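PDB 1QO3: LY49A from Mus musculus, which serves as a natural killer cell receptor for H-2d alleles, inhibiting killer-cell activity and so preventing lysis, here represented by its C-type lectin-like domain. Local coordinates for residues Leu58-Leu61 / Gln62-Pro66; Cys38-Thr41 / Cys42-Ser45; Leu50-Asp54 / Glu55-Lys59. The protein carries 1 engineered substitution. All blocks are in the same frame, centred on the assembly; numbering follows the deposited sequence.

Interaction 1: residues Leu58-Leu61 / Gln62-Pro66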
ATOM      1  N   LEU C  58     -12.755  17.347   0.545  1.00 17.89           N
ATOM      2  CA  LEU C  58     -11.451  17.817   1.010  1.00 18.21           C
ATOM      3  C   LEU C  58     -10.471  16.652   1.129  1.00 19.05           C
ATOM      4  O   LEU C  58      -9.305  16.749   0.723  1.00 19.04           O
ATOM      5  CB  LEU C  58     -11.584  18.493   2.376  1.00 17.41           C
ATOM      6  CG  LEU C  58     -10.250  18.867   3.036  1.00 18.10           C
ATOM      7  CD1 LEU C  58      -9.479  19.807   2.113  1.00 13.40           C
ATOM      8  CD2 LEU C  58     -10.496  19.521   4.402  1.00 14.09           C
ATOM      9  N   LYS C  59     -10.971  15.555   1.689  1.00 17.38           N
ATOM     10  CA  LYS C  59     -10.204  14.332   1.902  1.00 18.29           C
ATOM     11  C   LYS C  59      -9.635  13.816   0.581  1.00 16.95           C
ATOM     12  O   LYS C  59      -8.433  13.564   0.463  1.00 15.78           O
ATOM     13  CB  LYS C  59     -11.121  13.276   2.520  1.00 21.16           C
ATOM     14  CG  LYS C  59     -10.449  12.290   3.452  1.00 28.68           C
ATOM     15  CD  LYS C  59     -11.514  11.520   4.235  1.00 31.90           C
ATOM     16  CE  LYS C  59     -10.895  10.591   5.258  1.00 36.15           C
ATOM     17  NZ  LYS C  59     -11.923   9.860   6.059  1.00 37.16           N
ATOM     18  N   PHE C  60     -10.499  13.663  -0.416  1.00 11.45           N
ATOM     19  CA  PHE C  60     -10.027  13.181  -1.693  1.00 12.09           C
ATOM     20  C   PHE C  60      -9.030  14.137  -2.333  1.00 12.22           C
ATOM     21  O   PHE C  60      -7.975  13.711  -2.798  1.00 10.15           O
ATOM     22  CB  PHE C  60     -11.170  12.970  -2.678  1.00 12.63           C
ATOM     23  CG  PHE C  60     -10.689  12.721  -4.067  1.00 13.81           C
ATOM     24  CD1 PHE C  60     -10.148  11.487  -4.415  1.00 14.26           C
ATOM     25  CD2 PHE C  60     -10.637  13.761  -4.990  1.00 13.02           C
ATOM     26  CE1 PHE C  60      -9.550  11.295  -5.660  1.00 13.95           C
ATOM     27  CE2 PHE C  60     -10.043  13.580  -6.231  1.00 11.07           C
ATOM     28  CZ  PHE C  60      -9.498  12.348  -6.567  1.00 13.15           C
ATOM     29  N   LEU C  61      -9.368  15.425  -2.366  1.00 12.19           N
ATOM     30  CA  LEU C  61      -8.500  16.433  -2.989  1.00 13.67           C
ATOM     31  C   LEU C  61      -7.063  16.467  -2.467  1.00 14.31           C
ATOM     32  O   LEU C  61      -6.133  16.786  -3.217  1.00 13.40           O
ATOM     33  CB  LEU C  61      -9.105  17.843  -2.844  1.00 12.22           C
ATOM     34  CG  LEU C  61     -10.328  18.240  -3.686  1.00 11.90           C
ATOM     35  CD1 LEU C  61     -10.828  19.618  -3.248  1.00  9.43           C
ATOM     36  CD2 LEU C  61      -9.947  18.254  -5.174  1.00 11.45           C
ATOM     37  N   GLN C  62      -6.870  16.151  -1.191  1.00 13.42           N
ATOM     38  CA  GLN C  62      -5.526  16.193  -0.638  1.00 16.79           C
ATOM     39  C   GLN C  62      -4.663  15.019  -1.068  1.00 17.22           C
ATOM     40  O   GLN C  62      -3.456  15.011  -0.839  1.00 16.77           O
ATOM     41  CB  GLN C  62      -5.579  16.337   0.887  1.00 18.40           C
ATOM     42  CG  GLN C  62      -6.042  17.741   1.280  1.00 21.98           C
ATOM     43  CD  GLN C  62      -6.039  17.998   2.776  1.00 24.40           C
ATOM     44  OE1 GLN C  62      -6.616  17.236   3.558  1.00 24.00           O
ATOM     45  NE2 GLN C  62      -5.399  19.091   3.180  1.00 24.83           N
ATOM     46  N   LEU C  63      -5.292  14.047  -1.722  1.00 16.67           N
ATOM     47  CA  LEU C  63      -4.590  12.886  -2.237  1.00 15.87           C
ATOM     48  C   LEU C  63      -3.951  13.258  -3.565  1.00 15.64           C
ATOM     49  O   LEU C  63      -2.975  12.632  -3.983  1.00 15.61           O
ATOM     50  CB  LEU C  63      -5.558  11.727  -2.488  1.00 15.21           C
ATOM     51  CG  LEU C  63      -6.335  11.155  -1.302  1.00 17.00           C
ATOM     52  CD1 LEU C  63      -7.246  10.048  -1.801  1.00 13.42           C
ATOM     53  CD2 LEU C  63      -5.372  10.632  -0.239  1.00 12.22           C
ATOM     54  N   VAL C  64      -4.500  14.277  -4.229  1.00 14.75           N
ATOM     55  CA  VAL C  64      -3.986  14.676  -5.540  1.00 13.79           C
ATOM     56  C   VAL C  64      -3.470  16.099  -5.726  1.00 16.62           C
ATOM     57  O   VAL C  64      -2.753  16.357  -6.694  1.00 19.11           O
ATOM     58  CB  VAL C  64      -5.034  14.426  -6.648  1.00 13.67           C
ATOM     59  CG1 VAL C  64      -5.495  12.981  -6.612  1.00 11.08           C
ATOM     60  CG2 VAL C  64      -6.219  15.376  -6.483  1.00 13.25           C
ATOM     61  N   VAL C  65      -3.824  17.029  -4.841  1.00 16.91           N
ATOM     62  CA  VAL C  65      -3.334  18.403  -4.994  1.00 20.28           C
ATOM     63  C   VAL C  65      -1.871  18.528  -4.560  1.00 22.57           C
ATOM     64  O   VAL C  65      -1.417  17.824  -3.651  1.00 21.44           O
ATOM     65  CB  VAL C  65      -4.173  19.433  -4.189  1.00 20.48           C
ATOM     66  CG1 VAL C  65      -5.638  19.370  -4.629  1.00 18.70           C
ATOM     67  CG2 VAL C  65      -4.027  19.179  -2.690  1.00 20.51           C
ATOM     68  N   PRO C  66      -1.120  19.432  -5.211  1.00 23.68           N
ATOM     69  CA  PRO C  66       0.299  19.719  -4.965  1.00 24.59           C
ATOM     70  C   PRO C  66       0.644  20.000  -3.503  1.00 27.40           C
ATOM     71  O   PRO C  66      -0.197  20.476  -2.734  1.00 29.52           O
ATOM     72  CB  PRO C  66       0.558  20.945  -5.839  1.00 25.70           C
ATOM     73  CG  PRO C  66      -0.421  20.776  -6.975  1.00 24.14           C
ATOM     74  CD  PRO C  66      -1.662  20.327  -6.252  1.00 24.79           C
TER

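Interaction 2: residues Cys38-Thr41 / Cys42-Ser45. Unlike the reference sequence in segment 38-41: Thr-41 (reference Ala).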
ATOM      1  N   CYS C  38      -6.931  34.933  -9.599  1.00 16.25           N
ATOM      2  CA  CYS C  38      -7.429  33.581  -9.804  1.00 16.70           C
ATOM      3  C   CYS C  38      -8.942  33.617  -9.934  1.00 16.54           C
ATOM      4  O   CYS C  38      -9.515  32.932 -10.781  1.00 15.62           O
ATOM      5  CB  CYS C  38      -7.054  32.679  -8.628  1.00 14.04           C
ATOM      6  SG  CYS C  38      -5.376  31.985  -8.692  1.00 14.88           S
ATOM      7  N   LYS C  39      -9.580  34.405  -9.073  1.00 17.23           N
ATOM      8  CA  LYS C  39     -11.031  34.547  -9.088  1.00 19.93           C
ATOM      9  C   LYS C  39     -11.468  34.925 -10.501  1.00 21.20           C
ATOM     10  O   LYS C  39     -12.346  34.288 -11.087  1.00 18.65           O
ATOM     11  CB  LYS C  39     -11.462  35.639  -8.107  1.00 21.12           C
ATOM     12  CG  LYS C  39     -12.970  35.862  -8.017  1.00 25.06           C
ATOM     13  CD  LYS C  39     -13.303  36.874  -6.925  1.00 28.26           C
ATOM     14  CE  LYS C  39     -14.804  37.128  -6.826  1.00 30.74           C
ATOM     15  NZ  LYS C  39     -15.349  37.781  -8.050  1.00 29.50           N
ATOM     16  N   GLN C  40     -10.830  35.961 -11.037  1.00 22.04           N
ATOM     17  CA  GLN C  40     -11.118  36.459 -12.374  1.00 24.24           C
ATOM     18  C   GLN C  40     -10.828  35.413 -13.454  1.00 23.05           C
ATOM     19  O   GLN C  40     -11.634  35.207 -14.356  1.00 23.69           O
ATOM     20  CB  GLN C  40     -10.301  37.731 -12.637  1.00 26.16           C
ATOM     21  CG  GLN C  40     -10.583  38.416 -13.966  1.00 32.14           C
ATOM     22  CD  GLN C  40     -12.024  38.919 -14.090  1.00 36.68           C
ATOM     23  OE1 GLN C  40     -12.970  38.130 -14.169  1.00 37.48           O
ATOM     24  NE2 GLN C  40     -12.191  40.241 -14.109  1.00 37.52           N
ATOM     25  N   THR C  41      -9.685  34.743 -13.369  1.00 23.34           N
ATOM     26  CA  THR C  41      -9.350  33.734 -14.369  1.00 22.43           C
ATOM     27  C   THR C  41     -10.409  32.630 -14.433  1.00 22.67           C
ATOM     28  O   THR C  41     -10.820  32.218 -15.522  1.00 21.48           O
ATOM     29  CB  THR C  41      -7.972  33.112 -14.092  1.00 23.13           C
ATOM     30  OG1 THR C  41      -6.965  34.114 -14.275  1.00 24.30           O
ATOM     31  CG2 THR C  41      -7.696  31.946 -15.041  1.00 20.39           C
ATOM     32  N   CYS C  42     -10.852  32.151 -13.274  1.00 20.81           N
ATOM     33  CA  CYS C  42     -11.873  31.115 -13.255  1.00 21.26           C
ATOM     34  C   CYS C  42     -13.168  31.680 -13.862  1.00 23.02           C
ATOM     35  O   CYS C  42     -13.820  31.024 -14.678  1.00 20.43           O
ATOM     36  CB  CYS C  42     -12.132  30.622 -11.824  1.00 19.24           C
ATOM     37  SG  CYS C  42     -10.739  29.783 -10.976  1.00 14.62           S
ATOM     38  N   GLN C  43     -13.526  32.905 -13.476  1.00 24.37           N
ATOM     39  CA  GLN C  43     -14.737  33.535 -13.989  1.00 26.07           C
ATOM     40  C   GLN C  43     -14.715  33.704 -15.498  1.00 26.63           C
ATOM     41  O   GLN C  43     -15.735  33.528 -16.152  1.00 27.65           O
ATOM     42  CB  GLN C  43     -14.965  34.892 -13.314  1.00 29.00           C
ATOM     43  CG  GLN C  43     -15.896  34.828 -12.112  1.00 31.13           C
ATOM     44  CD  GLN C  43     -15.973  36.138 -11.332  1.00 35.60           C
ATOM     45  OE1 GLN C  43     -16.773  36.271 -10.399  1.00 37.09           O
ATOM     46  NE2 GLN C  43     -15.138  37.107 -11.704  1.00 36.20           N
ATOM     47  N   SER C  44     -13.554  34.041 -16.051  1.00 28.38           N
ATOM     48  CA  SER C  44     -13.418  34.220 -17.499  1.00 29.52           C
ATOM     49  C   SER C  44     -13.709  32.940 -18.273  1.00 28.89           C
ATOM     50  O   SER C  44     -14.097  32.989 -19.440  1.00 29.96           O
ATOM     51  CB  SER C  44     -12.008  34.703 -17.857  1.00 27.49           C
ATOM     52  OG  SER C  44     -11.788  36.017 -17.381  1.00 32.37           O
ATOM     53  N   SER C  45     -13.504  31.796 -17.629  1.00 27.35           N
ATOM     54  CA  SER C  45     -13.753  30.511 -18.272  1.00 25.21           C
ATOM     55  C   SER C  45     -15.106  29.950 -17.862  1.00 23.68           C
ATOM     56  O   SER C  45     -15.375  28.760 -18.024  1.00 23.27           O
ATOM     57  CB  SER C  45     -12.648  29.518 -17.916  1.00 25.78           C
ATOM     58  OG  SER C  45     -11.445  29.849 -18.586  1.00 27.78           O
TER

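Interaction 3: residues Leu50-Asp54 / Glu55-Lys59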
ATOM      1  N   LEU C  50     -12.594  27.407  -6.735  1.00 16.07           N
ATOM      2  CA  LEU C  50     -13.060  26.287  -5.929  1.00 15.72           C
ATOM      3  C   LEU C  50     -13.692  26.525  -4.572  1.00 17.47           C
ATOM      4  O   LEU C  50     -13.143  27.218  -3.716  1.00 18.02           O
ATOM      5  CB  LEU C  50     -11.939  25.259  -5.739  1.00 14.63           C
ATOM      6  CG  LEU C  50     -12.376  24.013  -4.958  1.00 14.94           C
ATOM      7  CD1 LEU C  50     -13.434  23.265  -5.762  1.00 17.21           C
ATOM      8  CD2 LEU C  50     -11.188  23.105  -4.689  1.00 14.33           C
ATOM      9  N   LYS C  51     -14.861  25.924  -4.391  1.00 18.12           N
ATOM     10  CA  LYS C  51     -15.556  25.963  -3.118  1.00 18.64           C
ATOM     11  C   LYS C  51     -15.588  24.506  -2.663  1.00 18.23           C
ATOM     12  O   LYS C  51     -16.119  23.647  -3.369  1.00 17.03           O
ATOM     13  CB  LYS C  51     -16.988  26.471  -3.269  1.00 19.36           C
ATOM     14  CG  LYS C  51     -17.746  26.421  -1.951  1.00 20.88           C
ATOM     15  CD  LYS C  51     -19.165  26.941  -2.070  1.00 23.35           C
ATOM     16  CE  LYS C  51     -19.855  26.949  -0.710  1.00 23.07           C
ATOM     17  NZ  LYS C  51     -21.231  27.521  -0.804  1.00 25.14           N
ATOM     18  N   ILE C  52     -14.999  24.215  -1.510  1.00 17.76           N
ATOM     19  CA  ILE C  52     -14.993  22.848  -1.001  1.00 19.67           C
ATOM     20  C   ILE C  52     -16.321  22.628  -0.267  1.00 21.58           C
ATOM     21  O   ILE C  52     -16.627  23.317   0.706  1.00 22.44           O
ATOM     22  CB  ILE C  52     -13.775  22.624  -0.088  1.00 20.15           C
ATOM     23  CG1 ILE C  52     -12.499  22.903  -0.899  1.00 19.14           C
ATOM     24  CG2 ILE C  52     -13.760  21.180   0.438  1.00 19.09           C
ATOM     25  CD1 ILE C  52     -11.200  22.809  -0.107  1.00 21.75           C
ATOM     26  N   ASP C  53     -17.111  21.677  -0.756  1.00 21.41           N
ATOM     27  CA  ASP C  53     -18.438  21.416  -0.206  1.00 22.44           C
ATOM     28  C   ASP C  53     -18.574  20.546   1.041  1.00 22.73           C
ATOM     29  O   ASP C  53     -19.559  20.671   1.774  1.00 23.81           O
ATOM     30  CB  ASP C  53     -19.344  20.862  -1.312  1.00 21.40           C
ATOM     31  CG  ASP C  53     -19.295  21.702  -2.580  1.00 24.36           C
ATOM     32  OD1 ASP C  53     -19.379  22.946  -2.486  1.00 26.40           O
ATOM     33  OD2 ASP C  53     -19.171  21.122  -3.677  1.00 26.11           O
ATOM     34  N   ASP C  54     -17.615  19.660   1.287  1.00 22.32           N
ATOM     35  CA  ASP C  54     -17.680  18.801   2.465  1.00 23.08           C
ATOM     36  C   ASP C  54     -16.338  18.168   2.827  1.00 22.72           C
ATOM     37  O   ASP C  54     -15.360  18.300   2.092  1.00 22.38           O
ATOM     38  CB  ASP C  54     -18.748  17.705   2.268  1.00 23.29           C
ATOM     39  CG  ASP C  54     -18.573  16.928   0.969  1.00 24.64           C
ATOM     40  OD1 ASP C  54     -17.490  16.340   0.740  1.00 25.08           O
ATOM     41  OD2 ASP C  54     -19.536  16.896   0.175  1.00 27.11           O
ATOM     42  N   GLU C  55     -16.299  17.491   3.970  1.00 24.12           N
ATOM     43  CA  GLU C  55     -15.085  16.833   4.440  1.00 24.62           C
ATOM     44  C   GLU C  55     -14.603  15.778   3.444  1.00 22.75           C
ATOM     45  O   GLU C  55     -13.401  15.651   3.206  1.00 22.36           O
ATOM     46  CB  GLU C  55     -15.328  16.181   5.809  1.00 27.55           C
ATOM     47  CG  GLU C  55     -15.534  17.170   6.958  1.00 36.28           C
ATOM     48  CD  GLU C  55     -14.229  17.763   7.501  1.00 41.16           C
ATOM     49  OE1 GLU C  55     -13.134  17.280   7.122  1.00 41.72           O
ATOM     50  OE2 GLU C  55     -14.304  18.712   8.320  1.00 42.61           O
ATOM     51  N   ASP C  56     -15.534  15.022   2.868  1.00 20.71           N
ATOM     52  CA  ASP C  56     -15.166  13.988   1.899  1.00 20.95           C
ATOM     53  C   ASP C  56     -14.427  14.568   0.687  1.00 21.07           C
ATOM     54  O   ASP C  56     -13.407  14.024   0.253  1.00 20.97           O
ATOM     55  CB  ASP C  56     -16.400  13.227   1.407  1.00 21.58           C
ATOM     56  CG  ASP C  56     -17.090  12.427   2.512  1.00 25.74           C
ATOM     57  OD1 ASP C  56     -16.413  11.984   3.469  1.00 25.70           O
ATOM     58  OD2 ASP C  56     -18.316  12.224   2.403  1.00 27.44           O
ATOM     59  N   GLU C  57     -14.938  15.667   0.139  1.00 19.41           N
ATOM     60  CA  GLU C  57     -14.296  16.276  -1.016  1.00 19.59           C
ATOM     61  C   GLU C  57     -12.891  16.743  -0.634  1.00 18.88           C
ATOM     62  O   GLU C  57     -11.944  16.550  -1.393  1.00 19.42           O
ATOM     63  CB  GLU C  57     -15.136  17.451  -1.554  1.00 18.73           C
ATOM     64  CG  GLU C  57     -14.440  18.236  -2.666  1.00 20.32           C
ATOM     65  CD  GLU C  57     -15.289  19.356  -3.250  1.00 20.06           C
ATOM     66  OE1 GLU C  57     -16.188  19.872  -2.553  1.00 20.50           O
ATOM     67  OE2 GLU C  57     -15.039  19.732  -4.409  1.00 21.84           O
ATOM     68  N   LEU C  58     -12.755  17.347   0.545  1.00 17.89           N
ATOM     69  CA  LEU C  58     -11.451  17.817   1.010  1.00 18.21           C
ATOM     70  C   LEU C  58     -10.471  16.652   1.129  1.00 19.05           C
ATOM     71  O   LEU C  58      -9.305  16.749   0.723  1.00 19.04           O
ATOM     72  CB  LEU C  58     -11.584  18.493   2.376  1.00 17.41           C
ATOM     73  CG  LEU C  58     -10.250  18.867   3.036  1.00 18.10           C
ATOM     74  CD1 LEU C  58      -9.479  19.807   2.113  1.00 13.40           C
ATOM     75  CD2 LEU C  58     -10.496  19.521   4.402  1.00 14.09           C
ATOM     76  N   LYS C  59     -10.971  15.555   1.689  1.00 17.38           N
ATOM     77  CA  LYS C  59     -10.204  14.332   1.902  1.00 18.29           C
ATOM     78  C   LYS C  59      -9.635  13.816   0.581  1.00 16.95           C
ATOM     79  O   LYS C  59      -8.433  13.564   0.463  1.00 15.78           O
ATOM     80  CB  LYS C  59     -11.121  13.276   2.520  1.00 21.16           C
ATOM     81  CG  LYS C  59     -10.449  12.290   3.452  1.00 28.68           C
ATOM     82  CD  LYS C  59     -11.514  11.520   4.235  1.00 31.90           C
ATOM     83  CE  LYS C  59     -10.895  10.591   5.258  1.00 36.15           C
ATOM     84  NZ  LYS C  59     -11.923   9.860   6.059  1.00 37.16           N
TER

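Interaction 1: residues Leu58-Leu61 / Gln62-Pro66
Leu-61 O receives two backbone N-H groups in the C-terminal part of helix 55-64 of the C-type lectin-like domain. Val-65 N lies 2.8 Å from Leu-61 O and approaches nearly along the C=O axis, whereas Val-64 N, 3.2 Å from the same Leu-61 O, comes from above the carbonyl plane. Leu-63 N, 2.9 Å from Phe-60 O, repeats the shorter spacing, so i to i+3 bonds appear beside i to i+4 ones here. On one flank the methyl CD1 of Leu-58 rests against the amide carbon CD of Gln-62 at 3.9 Å. Gln-62 stretches out straight from CG, and its NE2 hydrogen-bonds to Ser-111 O. On another flank the Phe-60 ring meets Leu-63 CD1 and Val-64 CG1 obliquely; it also stacks on Tyr-21 and meets Tyr-17 of the second subunit edge-to-face, which puts this side of the helix at the subunit interface. Leu-61 faces Tyr-26 and Phe-19 of the sheet. Both methyls of Val-65 crowd the twice hydrogen-bonded oxygen, a tight fit: its CG1 is 3.0 Å and its CG2 3.2 Å from Leu-61 O.

Interaction 2: residues Cys38-Thr41 / Cys42-Ser45
Lys-39 runs alongside Gln-43, one turn further along helix 35-44, the two side chains pointing the same way. The lysine chain is straight until chi4 (-65°), where it bends and brings NZ within 3.1 Å of Gln-43 OE1; the ammonium sits above the plane of the amide carbonyl. The other end of that amide reaches back across Gln-40 at about a right angle, and Gln-43 NE2 makes a weak bond to Gln-40 OE1 at 3.4 Å, with the two amide planes 55° apart. The bend of Gln-40 at chi2 (63°) brings OE1 near Gln-43 NE2. Backbone bonds run beneath, the straightest from Cys-42 N to Cys-38 O at 2.9 Å. Gln-40 O is held twice by Ser-44, by its N at 2.8 Å and by its OG at 3.1 Å, the hydroxyl coming from above the carbonyl plane. Thr-41, the substituted residue here, bonds through OG1 to Gly-37 O and Lys-33 NZ. On the inner face Cys-38 and Cys-42 form disulfides with Cys-126 and Cys-128 respectively, joining helix 35-44 to strand 124-131 within the C-type lectin-like domain. The two contacts of the Gln-43 amide, the second only weak, are consistent with its modelled orientation: the carbonyl oxygen is turned to the positive lysine, which probably polarises it, and the NH2 to a neutral acceptor.

Interaction 3: residues Leu50-Asp54 / Glu55-Lys59
Asp-54 OD1 and Glu-57 OE1 each accept a short backbone bond at the N-terminal end of helix 55-64. Asp-54 is the N-cap: its OD1 takes Glu-57 N at 2.7 Å and is met almost head-on, in line with CG-OD1. Chi1 of 52° tucks the carboxylate over the backbone, directing OD1 at the first turn. In return Glu-57, fully stretched (chi1 173°), sends OE1 back to Asp-53 N, also at 2.7 Å and in a nearly straight N-H...O bond (166°). Leu-58 N to Asp-54 O, at 3.2 Å, opens the i to i+4 backbone bonding. The carboxylates of Asp-53 and Glu-57 come close, Asp-53 OD2 lying 3.4 Å from Glu-57 OE1, but Lys-24 forms salt bridges with both and so probably offsets their like charge; Arg-131 pairs with Asp-53 OD1, and Tyr-26 OH bonds to Glu-57 OE2. Outside this polar core, Ile-52 CG2 lies 4.0 Å from Leu-58 CB, and its CD1 is 4.1 Å from Leu-58 CD1. The Leu-50 side chain passes that of Glu-57 in the opposite direction, its CD1 4.1 Å from Glu-57 OE2. Aspartate at the N-cap with glutamate three residues on is the pairing of a capping box, but only half of one is formed: the N-cap bond is present, while the glutamate bonds to the N-H before the N-cap.

Overall arrangement
From the N terminus, interaction 2 comes first, within helix 35-44, and is complete before strand 48-49. The chain then enters 50-54, where interaction 3 joins the loop to the start of helix 55-64; interaction 1 follows on the same helix and shares Leu-58 and Lys-59 with it. All three are local and none encloses another. Interactions 1 and 3, with centres about 9 Å apart, also touch through Leu-61 CD1 and Leu-50 CD2, 3.8 Å apart. Interaction 2 lies on the opposite side of the chain's centre, its centre about 22 Å from that of interaction 1. Strand 124-131 links the sides, bonded by disulfides to helix 35-44 and backbone hydrogen-bonded to Leu-50 through Ile-127.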